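Local coordinates for globin II, extracellular (Lumbricus terrestris, PDB 1X9F), which binds haem and, as an erythrocruorin subunit of the earthworm's giant extracellular haemoglobin, probably carries oxygen, at residues Ala112-Val117 with Glu128-Cys133; Arg35-Gln40 with Phe106-Thr111. All coordinates share one frame; numbering follows the deposited sequence.

Contacts 1 and 2 sit on consecutive segments of helix 103-121: F106-T111 meets helix 23-40 in contact 2, and A112-V117 meets helix 127-142 in contact 1. Their centres are 11 Å apart. Two links join them directly. The salt bridge of K110 NZ with D131 OD1, 2.7 Å long, ties helix 103-121 to the partner of contact 1, while A112 CB packs 3.4 Å from T37 OG1 on the partner of contact 2. Contact 2 puts F109 against the haem, its side chain about 5 Å from the bound carbon monoxide; contact 1 comes near it through I113, whose side chain is about 5 Å from the haem and about 9 Å from the carbon monoxide.

Contact 1 of 2, residues Ala112-Val117 with Glu128-Cys133; sequences AILHVV and EAWDAC
L114 and W130 mark the nearest approach of the backbones, their CA atoms 6.8 Å apart, and the axes of the two helical segments come within 10.2 Å while running roughly antiparallel, at 149°. That spacing is wide, and large side chains fill it. W130 is directed at helix 112-117, and its indole takes V117 and I113, one turn apart. V117 supplies a CH-pi contact: its CG1 lies 3.9 Å from the centroid of the W130 six-membered ring and 23° off the ring normal, hence over the face. With CG1 of V117 anti to the backbone N (chi1 163°), the second branch, CG2, is left to reach the far rim of the same ring, 3.8 Å from W130 CH2. From one turn earlier, I113 CG2 meets W130 CZ3 obliquely at 4.0 Å, the two side chains crossing at about a right angle. This is the antiparallel pairing of the G and H helices of the globin fold, the two helices being 103-121 and 127-142. L114 packs near the root of the tryptophan side chain, passing it in the reverse direction so that CD1 lies 3.6 Å from W130 CB. Its other methyl, CD2, rests 3.8 Å from D131 CB; L114 thus divides its branches between successive residues of helix 128-133. No hydrogen bond crosses between the segments, and the polar ends are met by other partners: W130 NE1 bonds to E15 on helix 6-20, and the D131 carboxylate pairs with K110, one turn before L114. The indole also meets the Y125 ring, and V12 and W16 of helix 6-20. C133 is joined by a disulfide to C4, fastening helix 127-142 to the N-terminal arm.

Contact 2 of 2, residues Arg35-Gln40 with Phe106-Thr111; sequences RATFAQ and FDAFKT. With HEM (protoporphyrin IX containing Fe), chain O.
T37 and F109 have the nearest CA atoms, 5.1 Å apart, where the axes of helices 35-40 and 106-111 approach to 8.2 Å and cross at 131°. Small residues permit this closeness. A108 points at helix 35-40, and Q40 CG lies anti to the backbone N (chi1 -172°) and the chain runs on extended, laying the amide against A108, NE2 3.5 Å from A108 CB. Its OE1 meets T111 CG2 at 3.4 Å, the Q40 chain running nearly square to that of T111. T111 OG1 donates to the D107 carbonyl O at 3.2 Å, and T111 N reaches the same oxygen from the opposite face of its plane. T37 OG1 bonds to the I33 carbonyl and comes obliquely to the F109 ring, 3.3 Å from CD2. F109 points away from helix 35-40; its ring meets that of W34, and CE1 packs 3.5 Å from haem CBB. With alanine here, a gap would probably open between T37 and the haem, and W34 would lose its ring partner. Haem CMC lies over one F106 ring face. Close B/G helix crossing is characteristic of the globin fold, and here F106 and F109 line the haem pocket.

Contact 1 of 2, residues Ala112-Val117 with Glu128-Cys133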
ATOM      1  N   ALA B 112     -36.719 -27.773 -18.176  1.00 26.87           N
ATOM      2  CA  ALA B 112     -36.661 -26.883 -17.034  1.00 25.65           C
ATOM      3  C   ALA B 112     -35.222 -26.471 -16.725  1.00 26.02           C
ATOM      4  O   ALA B 112     -34.943 -25.278 -16.578  1.00 26.46           O
ATOM      5  CB  ALA B 112     -37.315 -27.535 -15.826  1.00 26.49           C
ATOM      6  N   ILE B 113     -34.316 -27.451 -16.633  1.00 22.81           N
ATOM      7  CA  ILE B 113     -32.893 -27.161 -16.447  1.00 23.43           C
ATOM      8  C   ILE B 113     -32.421 -26.142 -17.477  1.00 24.60           C
ATOM      9  O   ILE B 113     -31.827 -25.122 -17.118  1.00 23.55           O
ATOM     10  CB  ILE B 113     -32.024 -28.429 -16.557  1.00 23.80           C
ATOM     11  CG1 ILE B 113     -32.275 -29.381 -15.387  1.00 22.88           C
ATOM     12  CG2 ILE B 113     -30.535 -28.064 -16.595  1.00 23.66           C
ATOM     13  CD1 ILE B 113     -31.638 -30.748 -15.603  1.00 25.61           C
ATOM     14  N   LEU B 114     -32.698 -26.419 -18.752  1.00 22.39           N
ATOM     15  CA  LEU B 114     -32.249 -25.552 -19.834  1.00 22.30           C
ATOM     16  C   LEU B 114     -32.834 -24.163 -19.724  1.00 22.00           C
ATOM     17  O   LEU B 114     -32.185 -23.175 -20.056  1.00 25.46           O
ATOM     18  CB  LEU B 114     -32.581 -26.160 -21.193  1.00 20.01           C
ATOM     19  CG  LEU B 114     -31.458 -26.966 -21.846  1.00 18.90           C
ATOM     20  CD1 LEU B 114     -30.901 -28.048 -20.924  1.00 18.43           C
ATOM     21  CD2 LEU B 114     -31.979 -27.591 -23.119  1.00 20.88           C
ATOM     22  N   HIS B 115     -34.053 -24.094 -19.215  1.00 23.71           N
ATOM     23  CA  HIS B 115     -34.773 -22.855 -19.115  1.00 23.32           C
ATOM     24  C   HIS B 115     -34.206 -21.958 -18.029  1.00 23.17           C
ATOM     25  O   HIS B 115     -33.963 -20.768 -18.244  1.00 22.75           O
ATOM     26  CB  HIS B 115     -36.216 -23.181 -18.804  1.00 24.35           C
ATOM     27  CG  HIS B 115     -37.062 -21.977 -18.613  1.00 32.77           C
ATOM     28  ND1 HIS B 115     -37.353 -21.111 -19.643  1.00 38.48           N
ATOM     29  CD2 HIS B 115     -37.675 -21.481 -17.513  1.00 27.74           C
ATOM     30  CE1 HIS B 115     -38.118 -20.136 -19.188  1.00 37.28           C
ATOM     31  NE2 HIS B 115     -38.329 -20.339 -17.900  1.00 38.70           N
ATOM     32  N   VAL B 116     -34.009 -22.548 -16.858  1.00 21.98           N
ATOM     33  CA  VAL B 116     -33.459 -21.840 -15.725  1.00 20.67           C
ATOM     34  C   VAL B 116     -32.003 -21.450 -16.008  1.00 21.96           C
ATOM     35  O   VAL B 116     -31.609 -20.316 -15.735  1.00 23.65           O
ATOM     36  CB  VAL B 116     -33.622 -22.662 -14.426  1.00 21.69           C
ATOM     37  CG1 VAL B 116     -33.029 -21.927 -13.244  1.00 21.17           C
ATOM     38  CG2 VAL B 116     -35.100 -22.956 -14.165  1.00 21.40           C
ATOM     39  N   VAL B 117     -31.224 -22.364 -16.584  1.00 22.56           N
ATOM     40  CA  VAL B 117     -29.840 -22.061 -16.954  1.00 21.61           C
ATOM     41  C   VAL B 117     -29.766 -20.914 -17.971  1.00 24.06           C
ATOM     42  O   VAL B 117     -28.960 -19.994 -17.801  1.00 25.07           O
ATOM     43  CB  VAL B 117     -29.074 -23.328 -17.424  1.00 20.26           C
ATOM     44  CG1 VAL B 117     -27.811 -22.964 -18.182  1.00 14.62           C
ATOM     45  CG2 VAL B 117     -28.732 -24.208 -16.226  1.00 17.60           C
ATOM     46  N   GLU B 128     -28.071 -26.217 -27.404  1.00 32.22           N
ATOM     47  CA  GLU B 128     -27.853 -27.480 -28.090  1.00 31.96           C
ATOM     48  C   GLU B 128     -26.858 -28.367 -27.354  1.00 28.98           C
ATOM     49  O   GLU B 128     -27.031 -29.586 -27.313  1.00 30.18           O
ATOM     50  CB  GLU B 128     -27.399 -27.251 -29.530  1.00 33.72           C
ATOM     51  CG  GLU B 128     -28.534 -26.953 -30.496  1.00 43.01           C
ATOM     52  CD  GLU B 128     -28.090 -26.997 -31.946  1.00 51.81           C
ATOM     53  OE1 GLU B 128     -27.181 -26.223 -32.320  1.00 53.89           O
ATOM     54  OE2 GLU B 128     -28.661 -27.796 -32.717  1.00 57.24           O
ATOM     55  N   ALA B 129     -25.822 -27.754 -26.782  1.00 26.50           N
ATOM     56  CA  ALA B 129     -24.814 -28.479 -26.014  1.00 23.84           C
ATOM     57  C   ALA B 129     -25.395 -28.979 -24.691  1.00 24.95           C
ATOM     58  O   ALA B 129     -25.137 -30.120 -24.288  1.00 27.06           O
ATOM     59  CB  ALA B 129     -23.591 -27.599 -25.771  1.00 21.19           C
ATOM     60  N   TRP B 130     -26.187 -28.140 -24.024  1.00 24.23           N
ATOM     61  CA  TRP B 130     -26.873 -28.550 -22.799  1.00 25.64           C
ATOM     62  C   TRP B 130     -27.875 -29.665 -23.061  1.00 27.15           C
ATOM     63  O   TRP B 130     -27.862 -30.686 -22.374  1.00 27.06           O
ATOM     64  CB  TRP B 130     -27.574 -27.366 -22.136  1.00 25.11           C
ATOM     65  CG  TRP B 130     -26.687 -26.565 -21.254  1.00 26.10           C
ATOM     66  CD1 TRP B 130     -25.844 -25.562 -21.636  1.00 23.41           C
ATOM     67  CD2 TRP B 130     -26.546 -26.690 -19.834  1.00 23.71           C
ATOM     68  NE1 TRP B 130     -25.186 -25.052 -20.543  1.00 22.67           N
ATOM     69  CE2 TRP B 130     -25.600 -25.722 -19.421  1.00 24.69           C
ATOM     70  CE3 TRP B 130     -27.128 -27.517 -18.863  1.00 20.07           C
ATOM     71  CZ2 TRP B 130     -25.220 -25.561 -18.082  1.00 23.66           C
ATOM     72  CZ3 TRP B 130     -26.753 -27.355 -17.535  1.00 22.81           C
ATOM     73  CH2 TRP B 130     -25.806 -26.384 -17.158  1.00 20.48           C
ATOM     74  N   ASP B 131     -28.732 -29.469 -24.059  1.00 27.49           N
ATOM     75  CA  ASP B 131     -29.746 -30.456 -24.401  1.00 29.67           C
ATOM     76  C   ASP B 131     -29.123 -31.840 -24.605  1.00 29.87           C
ATOM     77  O   ASP B 131     -29.613 -32.844 -24.075  1.00 28.82           O
ATOM     78  CB  ASP B 131     -30.495 -30.014 -25.657  1.00 31.86           C
ATOM     79  CG  ASP B 131     -31.650 -30.921 -25.992  1.00 33.92           C
ATOM     80  OD1 ASP B 131     -32.580 -31.035 -25.166  1.00 37.69           O
ATOM     81  OD2 ASP B 131     -31.718 -31.563 -27.059  1.00 41.45           O
ATOM     82  N   ALA B 132     -28.026 -31.871 -25.355  1.00 27.38           N
ATOM     83  CA  ALA B 132     -27.340 -33.108 -25.675  1.00 26.12           C
ATOM     84  C   ALA B 132     -26.752 -33.773 -24.433  1.00 25.96           C
ATOM     85  O   ALA B 132     -26.855 -34.988 -24.262  1.00 28.36           O
ATOM     86  CB  ALA B 132     -26.250 -32.839 -26.692  1.00 24.93           C
ATOM     87  N   CYS B 133     -26.135 -32.968 -23.571  1.00 25.93           N
ATOM     88  CA  CYS B 133     -25.469 -33.478 -22.381  1.00 25.33           C
ATOM     89  C   CYS B 133     -26.439 -33.864 -21.265  1.00 23.82           C
ATOM     90  O   CYS B 133     -26.180 -34.825 -20.542  1.00 23.91           O
ATOM     91  CB  CYS B 133     -24.406 -32.486 -21.897  1.00 26.33           C
ATOM     92  SG  CYS B 133     -22.917 -32.505 -22.934  1.00 31.33           S
TER

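Contact 2 of 2, residues Arg35-Gln40 with Phe106-Thr111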
ATOM      1  N   ARG B  35     -39.942 -26.022  -9.975  1.00 24.14           N
ATOM      2  CA  ARG B  35     -41.163 -25.305 -10.343  1.00 26.74           C
ATOM      3  C   ARG B  35     -41.408 -25.313 -11.840  1.00 28.32           C
ATOM      4  O   ARG B  35     -42.547 -25.473 -12.284  1.00 29.54           O
ATOM      5  CB  ARG B  35     -41.116 -23.868  -9.850  1.00 26.24           C
ATOM      6  CG  ARG B  35     -41.346 -23.790  -8.374  1.00 30.14           C
ATOM      7  CD  ARG B  35     -40.980 -22.471  -7.789  1.00 27.19           C
ATOM      8  NE  ARG B  35     -41.257 -22.490  -6.363  1.00 43.83           N
ATOM      9  CZ  ARG B  35     -40.647 -21.725  -5.468  1.00 48.56           C
ATOM     10  NH1 ARG B  35     -39.705 -20.866  -5.841  1.00 42.70           N
ATOM     11  NH2 ARG B  35     -40.977 -21.823  -4.188  1.00 42.43           N
ATOM     12  N   ALA B  36     -40.343 -25.117 -12.615  1.00 28.86           N
ATOM     13  CA  ALA B  36     -40.446 -25.176 -14.062  1.00 27.11           C
ATOM     14  C   ALA B  36     -40.853 -26.583 -14.500  1.00 27.09           C
ATOM     15  O   ALA B  36     -41.652 -26.732 -15.424  1.00 27.20           O
ATOM     16  CB  ALA B  36     -39.142 -24.750 -14.713  1.00 27.37           C
ATOM     17  N   THR B  37     -40.317 -27.605 -13.832  1.00 24.11           N
ATOM     18  CA  THR B  37     -40.701 -28.991 -14.108  1.00 25.91           C
ATOM     19  C   THR B  37     -42.192 -29.189 -13.847  1.00 28.32           C
ATOM     20  O   THR B  37     -42.921 -29.662 -14.722  1.00 29.07           O
ATOM     21  CB  THR B  37     -39.872 -29.981 -13.249  1.00 26.66           C
ATOM     22  OG1 THR B  37     -38.476 -29.821 -13.535  1.00 27.28           O
ATOM     23  CG2 THR B  37     -40.149 -31.429 -13.661  1.00 21.27           C
ATOM     24  N   PHE B  38     -42.633 -28.821 -12.641  1.00 27.11           N
ATOM     25  CA  PHE B  38     -44.032 -28.975 -12.248  1.00 26.73           C
ATOM     26  C   PHE B  38     -44.974 -28.167 -13.136  1.00 29.06           C
ATOM     27  O   PHE B  38     -46.063 -28.635 -13.448  1.00 31.05           O
ATOM     28  CB  PHE B  38     -44.270 -28.612 -10.773  1.00 24.20           C
ATOM     29  CG  PHE B  38     -43.569 -29.512  -9.786  1.00 20.83           C
ATOM     30  CD1 PHE B  38     -43.199 -29.025  -8.538  1.00 14.75           C
ATOM     31  CD2 PHE B  38     -43.273 -30.838 -10.102  1.00 19.13           C
ATOM     32  CE1 PHE B  38     -42.555 -29.840  -7.621  1.00 17.93           C
ATOM     33  CE2 PHE B  38     -42.624 -31.656  -9.191  1.00 14.61           C
ATOM     34  CZ  PHE B  38     -42.265 -31.158  -7.948  1.00 20.45           C
ATOM     35  N   ALA B  39     -44.573 -26.962 -13.536  1.00 30.17           N
ATOM     36  CA  ALA B  39     -45.402 -26.152 -14.437  1.00 33.33           C
ATOM     37  C   ALA B  39     -45.664 -26.892 -15.747  1.00 33.69           C
ATOM     38  O   ALA B  39     -46.728 -26.755 -16.356  1.00 32.80           O
ATOM     39  CB  ALA B  39     -44.746 -24.802 -14.713  1.00 30.31           C
ATOM     40  N   GLN B  40     -44.688 -27.688 -16.169  1.00 36.73           N
ATOM     41  CA  GLN B  40     -44.789 -28.395 -17.431  1.00 38.62           C
ATOM     42  C   GLN B  40     -45.483 -29.752 -17.322  1.00 37.66           C
ATOM     43  O   GLN B  40     -46.262 -30.125 -18.202  1.00 38.94           O
ATOM     44  CB  GLN B  40     -43.421 -28.553 -18.086  1.00 38.63           C
ATOM     45  CG  GLN B  40     -43.563 -29.119 -19.479  1.00 47.49           C
ATOM     46  CD  GLN B  40     -42.264 -29.213 -20.219  1.00 50.03           C
ATOM     47  OE1 GLN B  40     -41.471 -28.272 -20.219  1.00 51.19           O
ATOM     48  NE2 GLN B  40     -42.043 -30.343 -20.880  1.00 52.54           N
ATOM     49  N   PHE B 106     -38.680 -36.981 -17.294  1.00 31.26           N
ATOM     50  CA  PHE B 106     -37.266 -36.653 -17.534  1.00 31.46           C
ATOM     51  C   PHE B 106     -37.184 -35.586 -18.596  1.00 32.06           C
ATOM     52  O   PHE B 106     -36.282 -34.751 -18.587  1.00 32.82           O
ATOM     53  CB  PHE B 106     -36.464 -37.866 -18.002  1.00 30.65           C
ATOM     54  CG  PHE B 106     -36.193 -38.846 -16.925  1.00 31.21           C
ATOM     55  CD1 PHE B 106     -36.993 -39.966 -16.791  1.00 29.56           C
ATOM     56  CD2 PHE B 106     -35.155 -38.641 -16.022  1.00 32.39           C
ATOM     57  CE1 PHE B 106     -36.757 -40.881 -15.789  1.00 29.23           C
ATOM     58  CE2 PHE B 106     -34.915 -39.549 -15.011  1.00 30.02           C
ATOM     59  CZ  PHE B 106     -35.717 -40.673 -14.893  1.00 29.59           C
ATOM     60  N   ASP B 107     -38.150 -35.621 -19.506  1.00 32.78           N
ATOM     61  CA  ASP B 107     -38.210 -34.673 -20.597  1.00 34.76           C
ATOM     62  C   ASP B 107     -38.514 -33.251 -20.123  1.00 32.76           C
ATOM     63  O   ASP B 107     -37.846 -32.305 -20.546  1.00 33.46           O
ATOM     64  CB  ASP B 107     -39.233 -35.125 -21.634  1.00 35.93           C
ATOM     65  CG  ASP B 107     -39.063 -34.409 -22.951  1.00 45.34           C
ATOM     66  OD1 ASP B 107     -38.091 -34.721 -23.672  1.00 55.67           O
ATOM     67  OD2 ASP B 107     -39.847 -33.521 -23.349  1.00 51.42           O
ATOM     68  N   ALA B 108     -39.510 -33.100 -19.253  1.00 31.07           N
ATOM     69  CA  ALA B 108     -39.842 -31.788 -18.695  1.00 29.41           C
ATOM     70  C   ALA B 108     -38.704 -31.241 -17.835  1.00 29.82           C
ATOM     71  O   ALA B 108     -38.392 -30.047 -17.883  1.00 28.50           O
ATOM     72  CB  ALA B 108     -41.125 -31.860 -17.898  1.00 28.16           C
ATOM     73  N   PHE B 109     -38.089 -32.128 -17.058  1.00 29.04           N
ATOM     74  CA  PHE B 109     -36.971 -31.762 -16.214  1.00 29.10           C
ATOM     75  C   PHE B 109     -35.861 -31.154 -17.053  1.00 30.58           C
ATOM     76  O   PHE B 109     -35.338 -30.086 -16.722  1.00 31.75           O
ATOM     77  CB  PHE B 109     -36.455 -32.982 -15.458  1.00 28.77           C
ATOM     78  CG  PHE B 109     -35.516 -32.643 -14.343  1.00 29.37           C
ATOM     79  CD1 PHE B 109     -34.170 -32.960 -14.429  1.00 27.62           C
ATOM     80  CD2 PHE B 109     -35.980 -32.001 -13.202  1.00 27.07           C
ATOM     81  CE1 PHE B 109     -33.301 -32.646 -13.390  1.00 28.31           C
ATOM     82  CE2 PHE B 109     -35.120 -31.683 -12.167  1.00 26.77           C
ATOM     83  CZ  PHE B 109     -33.778 -32.004 -12.259  1.00 27.27           C
ATOM     84  N   LYS B 110     -35.516 -31.824 -18.147  1.00 31.56           N
ATOM     85  CA  LYS B 110     -34.488 -31.335 -19.047  1.00 30.31           C
ATOM     86  C   LYS B 110     -34.820 -29.940 -19.575  1.00 31.12           C
ATOM     87  O   LYS B 110     -33.947 -29.071 -19.626  1.00 32.93           O
ATOM     88  CB  LYS B 110     -34.294 -32.305 -20.207  1.00 27.97           C
ATOM     89  CG  LYS B 110     -33.263 -31.844 -21.217  1.00 29.79           C
ATOM     90  CD  LYS B 110     -33.045 -32.875 -22.298  1.00 32.22           C
ATOM     91  CE  LYS B 110     -34.161 -32.827 -23.335  1.00 29.29           C
ATOM     92  NZ  LYS B 110     -33.688 -33.430 -24.615  1.00 25.95           N
ATOM     93  N   THR B 111     -36.076 -29.735 -19.968  1.00 30.27           N
ATOM     94  CA  THR B 111     -36.530 -28.443 -20.477  1.00 29.20           C
ATOM     95  C   THR B 111     -36.373 -27.388 -19.400  1.00 28.05           C
ATOM     96  O   THR B 111     -35.951 -26.263 -19.672  1.00 27.37           O
ATOM     97  CB  THR B 111     -38.004 -28.543 -20.910  1.00 29.85           C
ATOM     98  OG1 THR B 111     -38.119 -29.501 -21.971  1.00 31.27           O
ATOM     99  CG2 THR B 111     -38.484 -27.247 -21.560  1.00 24.41           C
TER
HETATM  100  CHA HEM O 160     -34.469 -38.687  -5.692  1.00 20.41           C
HETATM  101  CHB HEM O 160     -31.190 -37.239  -9.010  1.00 20.04           C
HETATM  102  CHC HEM O 160     -34.742 -36.722 -12.333  1.00 17.94           C
HETATM  103  CHD HEM O 160     -37.995 -38.410  -9.078  1.00 16.55           C
HETATM  104  C1A HEM O 160     -33.213 -38.236  -6.312  1.00 19.81           C
HETATM  105  C2A HEM O 160     -32.043 -38.184  -5.558  1.00 21.33           C
HETATM  106  C3A HEM O 160     -31.019 -37.745  -6.506  1.00 21.79           C
HETATM  107  C4A HEM O 160     -31.809 -37.626  -7.749  1.00 19.47           C
HETATM  108  CMA HEM O 160     -29.551 -37.490  -6.270  1.00 18.23           C
HETATM  109  CAA HEM O 160     -31.861 -38.445  -4.084  1.00 24.08           C
HETATM  110  CBA HEM O 160     -31.454 -39.868  -3.762  1.00 28.75           C
HETATM  111  CGA HEM O 160     -31.429 -39.954  -2.253  1.00 32.66           C
HETATM  112  O1A HEM O 160     -30.452 -39.474  -1.633  1.00 38.78           O
HETATM  113  O2A HEM O 160     -32.396 -40.495  -1.679  1.00 34.26           O
HETATM  114  C1B HEM O 160     -31.914 -36.955 -10.246  1.00 17.96           C
HETATM  115  C2B HEM O 160     -31.242 -36.454 -11.339  1.00 17.59           C
HETATM  116  C3B HEM O 160     -32.247 -36.334 -12.240  1.00 20.01           C
HETATM  117  C4B HEM O 160     -33.436 -36.742 -11.678  1.00 20.00           C
HETATM  118  CMB HEM O 160     -29.779 -36.127 -11.499  1.00 16.72           C
HETATM  119  CAB HEM O 160     -31.981 -35.855 -13.455  1.00 18.44           C
HETATM  120  CBB HEM O 160     -31.607 -35.401 -14.635  1.00 23.72           C
HETATM  121  C1C HEM O 160     -35.997 -37.110 -11.680  1.00 18.46           C
HETATM  122  C2C HEM O 160     -37.193 -36.990 -12.361  1.00 15.34           C
HETATM  123  C3C HEM O 160     -38.107 -37.466 -11.451  1.00 19.91           C
HETATM  124  C4C HEM O 160     -37.402 -37.822 -10.299  1.00 15.91           C
HETATM  125  CMC HEM O 160     -37.379 -36.478 -13.770  1.00 22.11           C
HETATM  126  CAC HEM O 160     -39.571 -37.560 -11.700  1.00 22.34           C
HETATM  127  CBC HEM O 160     -40.243 -36.453 -12.051  1.00 21.57           C
HETATM  128  C1D HEM O 160     -37.285 -38.663  -7.805  1.00 18.96           C
HETATM  129  C2D HEM O 160     -37.968 -39.064  -6.659  1.00 18.02           C
HETATM  130  C3D HEM O 160     -37.012 -39.148  -5.673  1.00 17.18           C
HETATM  131  C4D HEM O 160     -35.768 -38.769  -6.371  1.00 18.55           C
HETATM  132  CMD HEM O 160     -39.446 -39.349  -6.528  1.00 20.43           C
HETATM  133  CAD HEM O 160     -37.182 -39.564  -4.234  1.00 19.72           C
HETATM  134  CBD HEM O 160     -37.841 -38.467  -3.416  1.00 24.88           C
HETATM  135  CGD HEM O 160     -37.907 -38.964  -1.994  1.00 24.92           C
HETATM  136  O1D HEM O 160     -36.845 -39.192  -1.374  1.00 29.13           O
HETATM  137  O2D HEM O 160     -39.031 -39.138  -1.486  1.00 32.81           O
HETATM  138  NA  HEM O 160     -33.117 -37.959  -7.651  1.00 19.43           N
HETATM  139  NB  HEM O 160     -33.247 -37.151 -10.402  1.00 14.12           N
HETATM  140  NC  HEM O 160     -36.064 -37.638 -10.428  1.00 16.89           N
HETATM  141  ND  HEM O 160     -35.948 -38.461  -7.671  1.00 18.51           N
HETATM  142 FE   HEM O 160     -34.584 -37.874  -9.056  1.00 24.19          FE